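Side-chain contacts in periplasmic binding protein (Veillonella parvula, PDB 4MO9), which probably captures an iron complex or a related solute in the cell envelope and hands it to an ABC transporter for import: residues Leu43-Ala48 with Asp148-Lys153; Asp234-Asp239 with Pro249-Glu254. One frame throughout, in Å; residues are numbered along the deposited sequence.

Contact 1 comes first along the chain. Residues 43-48 follow strand 41-42, and residues 148-153 follow strand 143-147 about 100 residues later. The contact therefore closes a long loop of chain and joins two strand ends of the same four-stranded parallel sheet. Contact 2 opens only afterwards. Nine residues separate 234-239 from 249-254, so it closes a short local loop between edge strand 234-235 and helix 249-255, beside the five-stranded mixed sheet. The two contacts run in series and neither nest nor cross. The centres of contact 1 and contact 2 lie about 28 Å apart, and the nearest atoms of contact 1 and contact 2 about 13 Å apart. Each ties together parts around a different sheet.

Contact 1: residues Leu43-Ala48 with Asp148-Lys153; sequences LQWSGA and DYHAEK. With TMO (trimethylamine oxide), chain B.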
# COMPACT_ATOMS: atom_id res chain seq x y z
N LEU A 43 -14.76 -7.29 5.63
CA LEU A 43 -13.61 -6.56 5.08
C LEU A 43 -14.00 -5.23 4.46
O LEU A 43 -15.07 -5.10 3.84
CB LEU A 43 -12.93 -7.40 4.00
CG LEU A 43 -12.43 -8.77 4.43
CD1 LEU A 43 -11.92 -9.56 3.21
CD2 LEU A 43 -11.34 -8.62 5.49
N GLN A 44 -13.12 -4.24 4.60
CA GLN A 44 -13.20 -2.99 3.85
C GLN A 44 -11.80 -2.65 3.34
O GLN A 44 -10.80 -3.02 3.98
CB GLN A 44 -13.71 -1.85 4.72
CG GLN A 44 -15.15 -1.96 5.13
CD GLN A 44 -16.10 -1.73 3.96
OE1 GLN A 44 -16.73 -2.67 3.46
NE2 GLN A 44 -16.24 -0.48 3.55
N TRP A 45 -11.75 -1.95 2.21
CA TRP A 45 -10.50 -1.49 1.57
C TRP A 45 -9.44 -2.59 1.40
O TRP A 45 -8.25 -2.35 1.67
CB TRP A 45 -9.91 -0.30 2.34
CG TRP A 45 -10.64 0.98 2.10
CD1 TRP A 45 -11.88 1.13 1.52
CD2 TRP A 45 -10.19 2.31 2.43
NE1 TRP A 45 -12.21 2.48 1.47
CE2 TRP A 45 -11.19 3.21 2.02
CE3 TRP A 45 -9.03 2.82 3.03
CZ2 TRP A 45 -11.07 4.60 2.18
CZ3 TRP A 45 -8.90 4.20 3.19
CH2 TRP A 45 -9.92 5.07 2.76
N SER A 46 -9.84 -3.77 0.94
CA SER A 46 -8.90 -4.86 0.74
C SER A 46 -7.81 -4.49 -0.28
O SER A 46 -8.10 -3.99 -1.37
CB SER A 46 -9.62 -6.15 0.34
OG SER A 46 -10.41 -6.59 1.43
N GLY A 47 -6.56 -4.71 0.10
CA GLY A 47 -5.44 -4.37 -0.76
C GLY A 47 -5.13 -2.89 -0.74
O GLY A 47 -4.28 -2.43 -1.52
N ALA A 48 -5.82 -2.14 0.12
CA ALA A 48 -5.65 -0.69 0.17
C ALA A 48 -5.59 -0.16 1.60
O ALA A 48 -6.14 0.91 1.90
CB ALA A 48 -6.76 0.00 -0.61
N ASP A 148 -4.53 1.79 11.02
CA ASP A 148 -4.03 2.95 10.28
C ASP A 148 -2.65 2.68 9.69
O ASP A 148 -1.62 2.99 10.31
CB ASP A 148 -4.01 4.22 11.15
CG ASP A 148 -3.71 5.48 10.34
OD1 ASP A 148 -3.69 5.44 9.09
OD2 ASP A 148 -3.50 6.55 10.96
N TYR A 149 -2.64 2.11 8.49
CA TYR A 149 -1.41 1.97 7.74
C TYR A 149 -1.11 3.22 6.92
O TYR A 149 0.02 3.40 6.44
CB TYR A 149 -1.51 0.75 6.83
CG TYR A 149 -1.55 -0.58 7.55
CD1 TYR A 149 -0.61 -0.90 8.52
CD2 TYR A 149 -2.55 -1.51 7.27
CE1 TYR A 149 -0.65 -2.13 9.19
CE2 TYR A 149 -2.61 -2.74 7.93
CZ TYR A 149 -1.65 -3.04 8.89
OH TYR A 149 -1.70 -4.25 9.53
N HIS A 150 -2.11 4.11 6.77
CA HIS A 150 -1.94 5.27 5.89
C HIS A 150 -1.05 6.33 6.53
O HIS A 150 -0.43 7.13 5.82
CB HIS A 150 -3.29 5.90 5.51
CG HIS A 150 -4.13 5.03 4.63
ND1 HIS A 150 -4.84 3.95 5.10
CD2 HIS A 150 -4.38 5.10 3.30
CE1 HIS A 150 -5.48 3.37 4.09
NE2 HIS A 150 -5.22 4.06 2.99
N ALA A 151 -0.96 6.32 7.86
CA ALA A 151 -0.12 7.31 8.55
C ALA A 151 1.35 7.13 8.18
O ALA A 151 2.13 8.08 8.20
CB ALA A 151 -0.29 7.19 10.06
N GLU A 152 1.72 5.89 7.87
CA GLU A 152 3.12 5.52 7.66
C GLU A 152 3.98 5.91 8.87
O GLU A 152 5.08 6.47 8.72
CB GLU A 152 3.67 6.15 6.37
CG GLU A 152 2.83 5.87 5.11
CD GLU A 152 2.96 4.44 4.59
OE1 GLU A 152 3.37 3.54 5.37
OE2 GLU A 152 2.63 4.21 3.40
N LYS A 153 3.48 5.62 10.07
CA LYS A 153 4.29 5.78 11.27
C LYS A 153 4.50 4.40 11.87
O LYS A 153 3.56 3.58 11.90
CB LYS A 153 3.59 6.65 12.31
CG LYS A 153 3.19 8.04 11.86
CD LYS A 153 2.41 8.71 12.99
CE LYS A 153 1.79 10.04 12.58
NZ LYS A 153 0.98 10.58 13.72
CAA TMO B . -9.05 2.85 -3.57
NAC TMO B . -9.89 2.73 -2.37
CAD TMO B . -11.29 3.02 -2.72
CAB TMO B . -9.84 1.35 -1.87
OAE TMO B . -9.48 3.53 -1.49
O HOH W 1 -5.76 3.52 0.37
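The indole of Trp-45 has the bound trimethylamine oxide over one face and His-150 at its edge. Oxygen OAE of the ligand lies 3.9 Å above the ring plane, over its centre. His-150 arrives near the indole plane, with its CE1 3.6 Å from Trp-45 CZ3. The six-membered ring of Trp-45 and the imidazole meet obliquely, with centroids 5.5 Å apart and planes at 63°. Both side chains keep CG anti to the carbonyl carbon (chi1 -75° for Trp-45, -68° for His-150), which turns each ring toward the other segment.

The imidazole edge also faces the backbone carbonyl of Ala-48, with CE1 3.4 Å from Ala-48 O. One water joins the same two groups. It donates to Ala-48 O at 3.0 Å and is hydrogen-bonded to His-150 NE2 at 2.7 Å, in the imidazole plane. This bridge should limit rotation of the histidine ring. Ala-48 turns its CB away from the histidine segment, and that methyl touches the ligand, 3.6 Å from CAB.

A type II turn from Trp-45 to Ala-48, in the loop after strand 41-42, brings both residues to the ligand. Ser-73 at the start of helix 73-77 and Arg-78 just after it complete the pocket. Ligand clefts at the C-terminal ends of parallel strands are a feature of the periplasmic binding protein fold.

Contact 2: residues Asp234-Asp239 with Pro249-Glu254; sequences DVITKD and PEFVLE
Phe-251 pushes the CE1 and CZ end of its ring against the backbone and side chain of Ile-236. The carbonyl of Ile-236 meets the edge of the ring near its plane, and its O lies 3.2 Å from Phe-251 CZ. Ring hydrogens carry a slight positive charge, so this approach is probably mildly favourable.

The aliphatic part of Ile-236 reaches the same corner of the ring. Its CG1 is 4.0 Å from Phe-251 CE1, and Ile-236 CD1 lies 4.1 Å from the same Phe-251 CE1. The two side chains lie alongside each other and point opposite ways. In Ile-236, CG1 lies between the backbone N and the carbonyl carbon (chi1 72°), and the chain then extends through CD1 along the ring. Phe-251 has CG anti to its backbone N (chi1 -171°), and the ring projects from the helix toward the turn and meets it at CE1 and CZ.

Thr-237 adds its methyl from another direction. Its CG2 is 3.9 Å from Phe-251 CE1 and comes in obliquely. The other branch, OG1, is hydrogen-bonded to Phe-218 O and Ser-217 OG. These bonds probably fix the rotation that leaves CG2 on the phenyl side.

A type I turn from Val-235 to Lys-238 carries both Ile-236 and Thr-237. It is closed by a bond from Lys-238 N to Val-235 O of 2.9 Å.

The turn follows strand 234-235, an outermost strand of the mixed sheet, and pairs with strand 201-206 through Ile-236 and Val-202. Ile-236 and Val-252 both touch Tyr-203 of that strand. Val-235 packs on helix 224-230, while Phe-251 joins helix 249-255 to the turn.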
# COMPACT_ATOMS: atom_id res chain seq x y z
N ASP A 234 14.68 15.11 -1.43
CA ASP A 234 14.09 16.43 -1.59
C ASP A 234 13.03 16.37 -2.69
O ASP A 234 13.36 16.35 -3.88
CB ASP A 234 15.17 17.45 -1.96
CG ASP A 234 14.66 18.88 -1.97
OD1 ASP A 234 13.43 19.08 -1.81
OD2 ASP A 234 15.48 19.82 -2.14
N VAL A 235 11.76 16.33 -2.29
CA VAL A 235 10.65 16.23 -3.25
C VAL A 235 10.43 17.56 -3.99
O VAL A 235 9.95 18.53 -3.41
CB VAL A 235 9.35 15.80 -2.53
CG1 VAL A 235 8.21 15.67 -3.52
CG2 VAL A 235 9.57 14.47 -1.80
N ILE A 236 10.77 17.60 -5.29
CA ILE A 236 10.78 18.89 -6.01
C ILE A 236 9.40 19.57 -6.05
O ILE A 236 9.31 20.79 -6.24
CB ILE A 236 11.34 18.77 -7.46
CG1 ILE A 236 10.36 18.04 -8.39
CG2 ILE A 236 12.73 18.13 -7.47
CD1 ILE A 236 10.72 18.16 -9.89
N THR A 237 8.34 18.79 -5.87
CA THR A 237 6.98 19.30 -5.93
C THR A 237 6.40 19.66 -4.56
O THR A 237 5.25 20.10 -4.47
CB THR A 237 6.03 18.28 -6.60
OG1 THR A 237 6.30 16.97 -6.08
CG2 THR A 237 6.20 18.26 -8.12
N LYS A 238 7.20 19.49 -3.50
CA LYS A 238 6.72 19.68 -2.12
C LYS A 238 5.99 21.00 -1.84
O LYS A 238 5.07 21.04 -1.00
CB LYS A 238 7.86 19.47 -1.10
CG LYS A 238 8.89 20.59 -1.08
CD LYS A 238 10.18 20.15 -0.40
CE LYS A 238 11.23 21.26 -0.46
NZ LYS A 238 12.63 20.77 -0.26
N ASP A 239 6.37 22.07 -2.53
CA ASP A 239 5.75 23.39 -2.33
C ASP A 239 4.65 23.73 -3.33
O ASP A 239 3.80 24.57 -3.06
CB ASP A 239 6.81 24.49 -2.37
CG ASP A 239 7.69 24.51 -1.14
OD1 ASP A 239 7.18 24.24 -0.03
OD2 ASP A 239 8.90 24.82 -1.28
N PRO A 249 4.09 20.28 -16.84
CA PRO A 249 5.26 19.68 -17.49
C PRO A 249 6.53 20.56 -17.44
O PRO A 249 7.63 20.03 -17.26
CB PRO A 249 4.81 19.51 -18.94
CG PRO A 249 3.33 19.32 -18.84
CD PRO A 249 2.87 20.13 -17.66
N GLU A 250 6.35 21.87 -17.59
CA GLU A 250 7.46 22.82 -17.61
C GLU A 250 8.22 22.85 -16.28
O GLU A 250 9.42 23.13 -16.25
CB GLU A 250 6.97 24.23 -17.94
CG GLU A 250 6.17 24.35 -19.24
CD GLU A 250 4.74 23.83 -19.10
OE1 GLU A 250 4.14 23.45 -20.13
OE2 GLU A 250 4.22 23.79 -17.96
N PHE A 251 7.51 22.57 -15.19
CA PHE A 251 8.10 22.54 -13.85
C PHE A 251 9.24 21.51 -13.80
O PHE A 251 10.32 21.80 -13.28
CB PHE A 251 7.01 22.19 -12.83
CG PHE A 251 7.44 22.33 -11.39
CD1 PHE A 251 7.87 21.22 -10.67
CD2 PHE A 251 7.36 23.56 -10.74
CE1 PHE A 251 8.24 21.35 -9.33
CE2 PHE A 251 7.73 23.69 -9.41
CZ PHE A 251 8.17 22.58 -8.70
N VAL A 252 9.00 20.33 -14.36
CA VAL A 252 10.00 19.26 -14.32
C VAL A 252 11.26 19.61 -15.12
O VAL A 252 12.38 19.37 -14.66
CB VAL A 252 9.42 17.90 -14.79
CG1 VAL A 252 10.50 16.83 -14.80
CG2 VAL A 252 8.28 17.46 -13.86
N LEU A 253 11.09 20.20 -16.30
CA LEU A 253 12.22 20.62 -17.12
C LEU A 253 13.09 21.64 -16.39
O LEU A 253 14.33 21.57 -16.45
CB LEU A 253 11.75 21.17 -18.47
CG LEU A 253 10.88 20.24 -19.33
CD1 LEU A 253 10.45 20.90 -20.63
CD2 LEU A 253 11.61 18.95 -19.62
N GLU A 254 12.46 22.59 -15.71
CA GLU A 254 13.17 23.66 -15.02
C GLU A 254 13.92 23.15 -13.79
O GLU A 254 15.04 23.57 -13.51
CB GLU A 254 12.20 24.77 -14.62
CG GLU A 254 11.51 25.45 -15.80
CD GLU A 254 10.40 26.39 -15.37
OE1 GLU A 254 9.70 26.08 -14.37
OE2 GLU A 254 10.22 27.44 -16.03